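Pyruvate kinase 1 (Trypanosoma brucei brucei, PDB 4KCU) catalyses the last step of glycolysis, the transfer of a phosphoryl group from phosphoenolpyruvate to ADP, which yields pyruvate and ATP. Local coordinates at residues Ala49-Ser54 with Ile81-Lys86; Val25-Pro30 with Met329-Thr334. One frame throughout, in Å; residues are numbered along the deposited sequence.

Overall arrangement
Both contacts are buried and belong to one parallel eight-stranded barrel, their centres about 10 Å apart. Contact 1 pairs the second and third strands, which follow each other through a single helix; contact 2 pairs the first and last strands and closes the cylinder, across almost 300 residues. Strand 46-52 lies next to strand 23-27, and Arg50 joins the two contacts, its NH1 lying 2.7 Å from Thr27 OG1 in a probable hydrogen bond. Their chemistry differs toward the C-terminal ends of the strands. In contact 1 oxygen atoms from both segments gather round a potassium ion; in contact 2 threonine hydroxyls bond to backbone carbonyls, and Ser331 hydrogen-bonds to the bound malate.

Contact 1: residues Ala49-Ser54 with Ile81-Lys86; sequences ARMNFS and IALDTK. With K (potassium ion), chain D; MLT (D-malate), chain E.
A potassium ion is shared by the two segments: Asn52 OD1 and Asp84 OD1, each 2.7 Å from the metal, bind it from neighbouring strands, and Ser54 OG, which is also hydrogen-bonded to Glu89, Thr85 O and two waters add further oxygens. Asn52 OD1 also accepts the N-H of Ser54, which approaches from above the carbonyl plane and closes an Asx turn that brings Ser54 to the ion. The carboxylate of Asp84 divides its work. While OD1 faces the metal, OD2 takes a salt bridge from Arg50 NE at 2.8 Å and a weak bond from Arg50 NH2. OD2 lies at the edge of the guanidinium; the two planes stand 77° apart, and NE meets OD2 from above the carboxylate plane. Arg50 reaches this position with its chain extended from CG to NE. Lys239 forms a second salt bridge with OD2, and Thr27 receives Arg50 NH1.

The Phe53 ring receives Leu83 CG over one face, a CH-pi contact with the carbon 3.8 Å from the ring centroid. The bend at chi3 of Met51 (-54°) carries CE to Ile81 CG2, 3.7 Å away. The backbone hydrogen bonds of this parallel pair alternate in direction, from Ala82 N to Ala49 O as far as Phe53 N to Asp84 O. Strands 46-52 and 80-84, joined by helix 58-75, form a beta-alpha-beta unit of the barrel: that helix covers Ala49, Met51 and Ile81, helix 192-204 packs against Phe53, and strand 208-211 continues the sheet beyond Ala82 and Asp84.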
ATOM      1  N   ALA A  49       8.596  10.178 -39.203  1.00 24.47           N
ATOM      2  CA  ALA A  49       9.053   9.460 -40.351  1.00 24.38           C
ATOM      3  C   ALA A  49      10.508   9.117 -40.132  1.00 25.29           C
ATOM      4  O   ALA A  49      11.335  10.002 -39.860  1.00 25.88           O
ATOM      5  CB  ALA A  49       8.899  10.333 -41.582  1.00 23.63           C
ATOM      6  N   ARG A  50      10.827   7.828 -40.215  1.00 27.58           N
ATOM      7  CA  ARG A  50      12.212   7.373 -40.031  1.00 27.16           C
ATOM      8  C   ARG A  50      12.906   7.111 -41.364  1.00 29.10           C
ATOM      9  O   ARG A  50      12.440   6.301 -42.191  1.00 27.83           O
ATOM     10  CB  ARG A  50      12.257   6.131 -39.161  1.00 24.23           C
ATOM     11  CG  ARG A  50      13.563   5.372 -39.197  1.00 26.49           C
ATOM     12  CD  ARG A  50      13.408   4.079 -38.423  1.00 28.47           C
ATOM     13  NE  ARG A  50      14.638   3.308 -38.397  1.00 28.76           N
ATOM     14  CZ  ARG A  50      14.776   2.115 -38.952  1.00 28.24           C
ATOM     15  NH1 ARG A  50      13.750   1.559 -39.598  1.00 24.74           N
ATOM     16  NH2 ARG A  50      15.950   1.490 -38.874  1.00 27.41           N
ATOM     17  N   MET A  51      14.029   7.776 -41.561  1.00 26.76           N
ATOM     18  CA  MET A  51      14.873   7.494 -42.703  1.00 29.94           C
ATOM     19  C   MET A  51      15.953   6.510 -42.313  1.00 29.71           C
ATOM     20  O   MET A  51      16.794   6.801 -41.458  1.00 31.90           O
ATOM     21  CB  MET A  51      15.513   8.781 -43.213  1.00 30.44           C
ATOM     22  CG  MET A  51      14.511   9.766 -43.784  1.00 32.19           C
ATOM     23  SD  MET A  51      15.285  11.337 -44.215  1.00 36.45           S
ATOM     24  CE  MET A  51      16.102  11.787 -42.677  1.00 30.90           C
ATOM     25  N   ASN A  52      15.981   5.377 -42.986  1.00 29.72           N
ATOM     26  CA  ASN A  52      16.954   4.357 -42.652  1.00 31.29           C
ATOM     27  C   ASN A  52      18.194   4.453 -43.518  1.00 31.54           C
ATOM     28  O   ASN A  52      18.197   3.969 -44.635  1.00 32.46           O
ATOM     29  CB  ASN A  52      16.338   2.968 -42.799  1.00 30.56           C
ATOM     30  CG  ASN A  52      17.314   1.872 -42.428  1.00 33.68           C
ATOM     31  OD1 ASN A  52      18.347   2.127 -41.782  1.00 32.71           O
ATOM     32  ND2 ASN A  52      17.010   0.650 -42.838  1.00 31.81           N
ATOM     33  N   PHE A  53      19.263   5.040 -42.988  1.00 32.58           N
ATOM     34  CA  PHE A  53      20.454   5.325 -43.812  1.00 34.91           C
ATOM     35  C   PHE A  53      21.373   4.124 -43.980  1.00 38.12           C
ATOM     36  O   PHE A  53      22.507   4.239 -44.483  1.00 44.94           O
ATOM     37  CB  PHE A  53      21.229   6.510 -43.255  1.00 35.03           C
ATOM     38  CG  PHE A  53      20.734   7.836 -43.740  1.00 34.61           C
ATOM     39  CD1 PHE A  53      19.391   8.183 -43.606  1.00 35.31           C
ATOM     40  CD2 PHE A  53      21.608   8.748 -44.312  1.00 33.90           C
ATOM     41  CE1 PHE A  53      18.938   9.435 -44.008  1.00 35.84           C
ATOM     42  CE2 PHE A  53      21.164   9.979 -44.741  1.00 35.16           C
ATOM     43  CZ  PHE A  53      19.826  10.328 -44.583  1.00 38.54           C
ATOM     44  N   SER A  54      20.894   2.967 -43.564  1.00 38.45           N
ATOM     45  CA  SER A  54      21.510   1.734 -43.972  1.00 40.05           C
ATOM     46  C   SER A  54      21.506   1.540 -45.480  1.00 39.45           C
ATOM     47  O   SER A  54      22.349   0.833 -46.014  1.00 43.10           O
ATOM     48  CB  SER A  54      20.839   0.571 -43.288  1.00 35.53           C
ATOM     49  OG  SER A  54      21.289   0.502 -41.958  1.00 38.50           O
ATOM     50  N   ILE A  81      11.082  14.186 -38.319  1.00 25.26           N
ATOM     51  CA  ILE A  81      11.841  13.451 -39.267  1.00 25.98           C
ATOM     52  C   ILE A  81      13.074  12.925 -38.580  1.00 26.76           C
ATOM     53  O   ILE A  81      13.796  13.675 -37.917  1.00 26.73           O
ATOM     54  CB  ILE A  81      12.241  14.353 -40.433  1.00 28.46           C
ATOM     55  CG1 ILE A  81      11.011  14.658 -41.271  1.00 30.52           C
ATOM     56  CG2 ILE A  81      13.320  13.707 -41.297  1.00 25.42           C
ATOM     57  CD1 ILE A  81      11.252  15.681 -42.358  1.00 30.33           C
ATOM     58  N   ALA A  82      13.264  11.610 -38.653  1.00 26.64           N
ATOM     59  CA  ALA A  82      14.306  10.966 -37.899  1.00 23.94           C
ATOM     60  C   ALA A  82      15.324  10.361 -38.843  1.00 24.74           C
ATOM     61  O   ALA A  82      14.964   9.750 -39.849  1.00 27.02           O
ATOM     62  CB  ALA A  82      13.719   9.918 -36.988  1.00 21.56           C
ATOM     63  N   LEU A  83      16.598  10.605 -38.573  1.00 25.96           N
ATOM     64  CA  LEU A  83      17.670   9.985 -39.375  1.00 27.22           C
ATOM     65  C   LEU A  83      18.260   8.840 -38.605  1.00 27.47           C
ATOM     66  O   LEU A  83      18.750   9.026 -37.506  1.00 28.68           O
ATOM     67  CB  LEU A  83      18.776  10.999 -39.722  1.00 26.98           C
ATOM     68  CG  LEU A  83      19.856  10.564 -40.732  1.00 28.86           C
ATOM     69  CD1 LEU A  83      20.719  11.761 -41.126  1.00 26.69           C
ATOM     70  CD2 LEU A  83      20.729   9.442 -40.150  1.00 28.27           C
ATOM     71  N   ASP A  84      18.185   7.641 -39.167  1.00 28.55           N
ATOM     72  CA  ASP A  84      18.616   6.450 -38.453  1.00 27.85           C
ATOM     73  C   ASP A  84      19.937   6.008 -39.082  1.00 30.81           C
ATOM     74  O   ASP A  84      19.985   5.693 -40.282  1.00 30.01           O
ATOM     75  CB  ASP A  84      17.538   5.344 -38.564  1.00 27.65           C
ATOM     76  CG  ASP A  84      17.854   4.104 -37.717  1.00 30.54           C
ATOM     77  OD1 ASP A  84      18.963   3.554 -37.873  1.00 36.44           O
ATOM     78  OD2 ASP A  84      17.001   3.671 -36.879  1.00 33.87           O
ATOM     79  N   THR A  85      21.027   6.068 -38.315  1.00 29.54           N
ATOM     80  CA  THR A  85      22.361   5.863 -38.916  1.00 30.95           C
ATOM     81  C   THR A  85      22.596   4.408 -39.296  1.00 32.97           C
ATOM     82  O   THR A  85      22.050   3.502 -38.665  1.00 33.75           O
ATOM     83  CB  THR A  85      23.504   6.324 -37.997  1.00 29.77           C
ATOM     84  OG1 THR A  85      23.503   5.536 -36.807  1.00 26.47           O
ATOM     85  CG2 THR A  85      23.359   7.784 -37.643  1.00 27.95           C
ATOM     86  N   LYS A  86      23.377   4.190 -40.359  1.00 34.96           N
ATOM     87  CA  LYS A  86      23.976   2.867 -40.633  1.00 37.11           C
ATOM     88  C   LYS A  86      24.783   2.352 -39.427  1.00 33.58           C
ATOM     89  O   LYS A  86      24.518   1.271 -38.921  1.00 33.58           O
ATOM     90  CB  LYS A  86      24.861   2.920 -41.902  1.00 38.84           C
ATOM     91  CG  LYS A  86      25.368   1.564 -42.399  1.00 41.14           C
ATOM     92  CD  LYS A  86      26.570   1.755 -43.344  1.00 45.80           C
ATOM     93  CE  LYS A  86      26.755   0.620 -44.360  1.00 44.64           C
ATOM     94  NZ  LYS A  86      26.537  -0.742 -43.795  1.00 45.01           N
TER
HETATM   95  K     K D1002      20.032   1.809 -39.648  1.00 36.72           K
HETATM   96  C1  MLT E1003      16.936  -3.058 -34.877  1.00 39.94           C
HETATM   97  O1  MLT E1003      17.954  -3.810 -34.902  1.00 33.39           O
HETATM   98  O2  MLT E1003      15.867  -3.299 -34.263  1.00 32.93           O
HETATM   99  C2  MLT E1003      16.933  -1.879 -35.889  1.00 44.33           C
HETATM  100  O3  MLT E1003      17.868  -0.882 -35.582  1.00 38.35           O
HETATM  101  C3  MLT E1003      15.549  -1.292 -36.171  1.00 45.06           C
HETATM  102  C4  MLT E1003      15.083  -1.998 -37.461  1.00 57.80           C
HETATM  103  O4  MLT E1003      15.749  -3.000 -37.832  1.00 50.64           O
HETATM  104  O5  MLT E1003      14.105  -1.520 -38.055  1.00 68.13           O
HETATM  105  O   HOH W   1      21.930  -0.020 -38.666  1.00 30.23           O
HETATM  106  O   HOH W   2      18.257  -0.581 -38.800  1.00 32.60           O

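Contact 2: residues Val25-Pro30 with Met329-Thr334; sequences VCTIGP and MLSGET. With MLT (D-malate), chain E.
The closure of the TIM barrel is made here, where the first strand, 23-27, lies parallel to the eighth, 327-330. Val25 O accepts Leu330 N at 2.8 Å and also receives a CA-H...O contact from Met329. One residue pair further on, Leu330 O takes two donors from Thr27. Its OG1 lies 2.8 Å from Leu330 O, in the carbonyl plane on a lone pair, whereas the backbone N of Thr27, at 3.1 Å, comes from above that plane. With OG1 turned back beside its own backbone N (chi1 -55°), Thr27 can direct both groups at the same oxygen; Arg50 is a further partner of this hydroxyl.

Thr334, in the short helix after the strand, donates from the 329-334 side, the reverse of the Thr27 hydroxyl bond: its OG1 lies 2.8 Å from Thr27 O, tilted 20° from the carbonyl plane. The contact thus extends past the last bridged pair.

On the face bearing Val25 and Met329, Val25 CB rests 3.9 Å from Met329 CG, and the two side chains meet at a slant. Cys26 SG and Leu330 CD1, 4.0 Å apart, meet on the other face, which helix 340-356 covers.

Ser331 holds the N-cap position of the short helix without a side-chain capping bond. Its OG instead donates to malate O5, though the very short length, 2.5 Å, is doubtful at this resolution, while its backbone N is held by Glu333 OE1. Such a ligand, bound at the C-terminal ends of the strands, marks the place where TIM-barrel enzymes carry their active sites.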
ATOM      1  N   VAL A  25       6.092   5.644 -34.938  1.00 21.79           N
ATOM      2  CA  VAL A  25       7.175   5.960 -35.836  1.00 22.15           C
ATOM      3  C   VAL A  25       7.103   4.980 -37.020  1.00 23.48           C
ATOM      4  O   VAL A  25       7.055   3.753 -36.818  1.00 21.75           O
ATOM      5  CB  VAL A  25       8.559   5.796 -35.121  1.00 22.71           C
ATOM      6  CG1 VAL A  25       9.712   6.119 -36.065  1.00 22.65           C
ATOM      7  CG2 VAL A  25       8.631   6.655 -33.879  1.00 21.84           C
ATOM      8  N   CYS A  26       7.149   5.513 -38.241  1.00 21.62           N
ATOM      9  CA  CYS A  26       7.108   4.680 -39.454  1.00 24.39           C
ATOM     10  C   CYS A  26       8.370   4.841 -40.276  1.00 24.18           C
ATOM     11  O   CYS A  26       8.791   5.950 -40.553  1.00 24.45           O
ATOM     12  CB  CYS A  26       5.920   5.074 -40.332  1.00 24.64           C
ATOM     13  SG  CYS A  26       4.336   4.908 -39.486  1.00 31.60           S
ATOM     14  N   THR A  27       8.917   3.733 -40.739  1.00 25.13           N
ATOM     15  CA  THR A  27      10.053   3.777 -41.641  1.00 24.98           C
ATOM     16  C   THR A  27       9.566   3.961 -43.061  1.00 25.75           C
ATOM     17  O   THR A  27       8.656   3.252 -43.514  1.00 25.84           O
ATOM     18  CB  THR A  27      10.884   2.497 -41.536  1.00 23.99           C
ATOM     19  OG1 THR A  27      11.255   2.291 -40.169  1.00 22.00           O
ATOM     20  CG2 THR A  27      12.155   2.570 -42.435  1.00 22.14           C
ATOM     21  N   ILE A  28      10.144   4.940 -43.750  1.00 28.05           N
ATOM     22  CA  ILE A  28       9.796   5.211 -45.154  1.00 29.11           C
ATOM     23  C   ILE A  28      10.648   4.388 -46.115  1.00 30.72           C
ATOM     24  O   ILE A  28      11.834   4.207 -45.887  1.00 31.20           O
ATOM     25  CB  ILE A  28       9.917   6.703 -45.488  1.00 28.67           C
ATOM     26  CG1 ILE A  28       9.289   7.538 -44.365  1.00 27.96           C
ATOM     27  CG2 ILE A  28       9.183   6.992 -46.791  1.00 30.45           C
ATOM     28  CD1 ILE A  28       7.841   7.159 -44.066  1.00 26.37           C
ATOM     29  N   GLY A  29      10.001   3.801 -47.121  1.00 31.86           N
ATOM     30  CA  GLY A  29      10.690   3.160 -48.249  1.00 33.59           C
ATOM     31  C   GLY A  29       9.842   3.227 -49.524  1.00 36.73           C
ATOM     32  O   GLY A  29       9.003   4.114 -49.670  1.00 36.70           O
ATOM     33  N   PRO A  30      10.017   2.256 -50.423  1.00 40.44           N
ATOM     34  CA  PRO A  30       9.274   2.169 -51.708  1.00 44.07           C
ATOM     35  C   PRO A  30       7.739   2.229 -51.555  1.00 44.76           C
ATOM     36  O   PRO A  30       7.086   3.031 -52.222  1.00 45.79           O
ATOM     37  CB  PRO A  30       9.701   0.809 -52.261  1.00 44.85           C
ATOM     38  CG  PRO A  30      11.076   0.607 -51.703  1.00 47.17           C
ATOM     39  CD  PRO A  30      11.076   1.238 -50.326  1.00 42.10           C
ATOM     40  N   MET A 329       7.207   1.403 -33.067  1.00 25.79           N
ATOM     41  CA  MET A 329       7.831   1.616 -34.363  1.00 26.95           C
ATOM     42  C   MET A 329       7.471   0.546 -35.405  1.00 24.96           C
ATOM     43  O   MET A 329       7.257  -0.615 -35.083  1.00 25.81           O
ATOM     44  CB  MET A 329       9.349   1.736 -34.226  1.00 25.74           C
ATOM     45  CG  MET A 329      10.029   2.183 -35.511  1.00 28.38           C
ATOM     46  SD  MET A 329      11.725   2.743 -35.252  1.00 34.53           S
ATOM     47  CE  MET A 329      12.639   1.311 -35.789  1.00 31.05           C
ATOM     48  N   LEU A 330       7.396   0.961 -36.656  1.00 24.83           N
ATOM     49  CA  LEU A 330       7.211   0.029 -37.771  1.00 24.38           C
ATOM     50  C   LEU A 330       8.420   0.157 -38.665  1.00 24.43           C
ATOM     51  O   LEU A 330       8.956   1.269 -38.858  1.00 24.69           O
ATOM     52  CB  LEU A 330       5.950   0.386 -38.555  1.00 22.26           C
ATOM     53  CG  LEU A 330       4.704   0.318 -37.693  1.00 22.63           C
ATOM     54  CD1 LEU A 330       3.562   1.126 -38.275  1.00 21.68           C
ATOM     55  CD2 LEU A 330       4.307  -1.138 -37.480  1.00 20.37           C
ATOM     56  N   SER A 331       8.864  -0.960 -39.207  1.00 23.98           N
ATOM     57  CA  SER A 331      10.027  -0.951 -40.084  1.00 28.08           C
ATOM     58  C   SER A 331       9.635  -1.417 -41.467  1.00 28.30           C
ATOM     59  O   SER A 331       9.002  -0.664 -42.216  1.00 27.85           O
ATOM     60  CB  SER A 331      11.132  -1.821 -39.505  1.00 29.02           C
ATOM     61  OG  SER A 331      11.650  -1.170 -38.357  1.00 30.38           O
ATOM     62  N   GLY A 332       9.957  -2.667 -41.791  1.00 26.38           N
ATOM     63  CA  GLY A 332       9.526  -3.241 -43.057  1.00 27.13           C
ATOM     64  C   GLY A 332       8.022  -3.116 -43.271  1.00 30.01           C
ATOM     65  O   GLY A 332       7.560  -3.007 -44.413  1.00 32.36           O
ATOM     66  N   GLU A 333       7.252  -3.118 -42.186  1.00 27.64           N
ATOM     67  CA  GLU A 333       5.801  -3.095 -42.310  1.00 28.73           C
ATOM     68  C   GLU A 333       5.339  -1.917 -43.181  1.00 30.60           C
ATOM     69  O   GLU A 333       4.354  -2.042 -43.950  1.00 32.06           O
ATOM     70  CB  GLU A 333       5.119  -3.031 -40.923  1.00 32.49           C
ATOM     71  CG  GLU A 333       5.354  -4.233 -40.003  1.00 32.55           C
ATOM     72  CD  GLU A 333       6.478  -3.979 -38.991  1.00 34.13           C
ATOM     73  OE1 GLU A 333       7.484  -3.359 -39.376  1.00 31.44           O
ATOM     74  OE2 GLU A 333       6.345  -4.380 -37.809  1.00 34.94           O
ATOM     75  N   THR A 334       6.013  -0.767 -43.050  1.00 27.36           N
ATOM     76  CA  THR A 334       5.636   0.419 -43.833  1.00 27.24           C
ATOM     77  C   THR A 334       6.659   0.787 -44.928  1.00 28.47           C
ATOM     78  O   THR A 334       6.320   1.447 -45.918  1.00 31.86           O
ATOM     79  CB  THR A 334       5.393   1.653 -42.938  1.00 25.85           C
ATOM     80  OG1 THR A 334       6.565   1.922 -42.149  1.00 24.53           O
ATOM     81  CG2 THR A 334       4.162   1.441 -42.024  1.00 25.13           C
TER
HETATM   82  C1  MLT E1003      16.936  -3.058 -34.877  1.00 39.94           C
HETATM   83  O1  MLT E1003      17.954  -3.810 -34.902  1.00 33.39           O
HETATM   84  O2  MLT E1003      15.867  -3.299 -34.263  1.00 32.93           O
HETATM   85  C2  MLT E1003      16.933  -1.879 -35.889  1.00 44.33           C
HETATM   86  O3  MLT E1003      17.868  -0.882 -35.582  1.00 38.35           O
HETATM   87  C3  MLT E1003      15.549  -1.292 -36.171  1.00 45.06           C
HETATM   88  C4  MLT E1003      15.083  -1.998 -37.461  1.00 57.80           C
HETATM   89  O4  MLT E1003      15.749  -3.000 -37.832  1.00 50.64           O
HETATM   90  O5  MLT E1003      14.105  -1.520 -38.055  1.00 68.13           O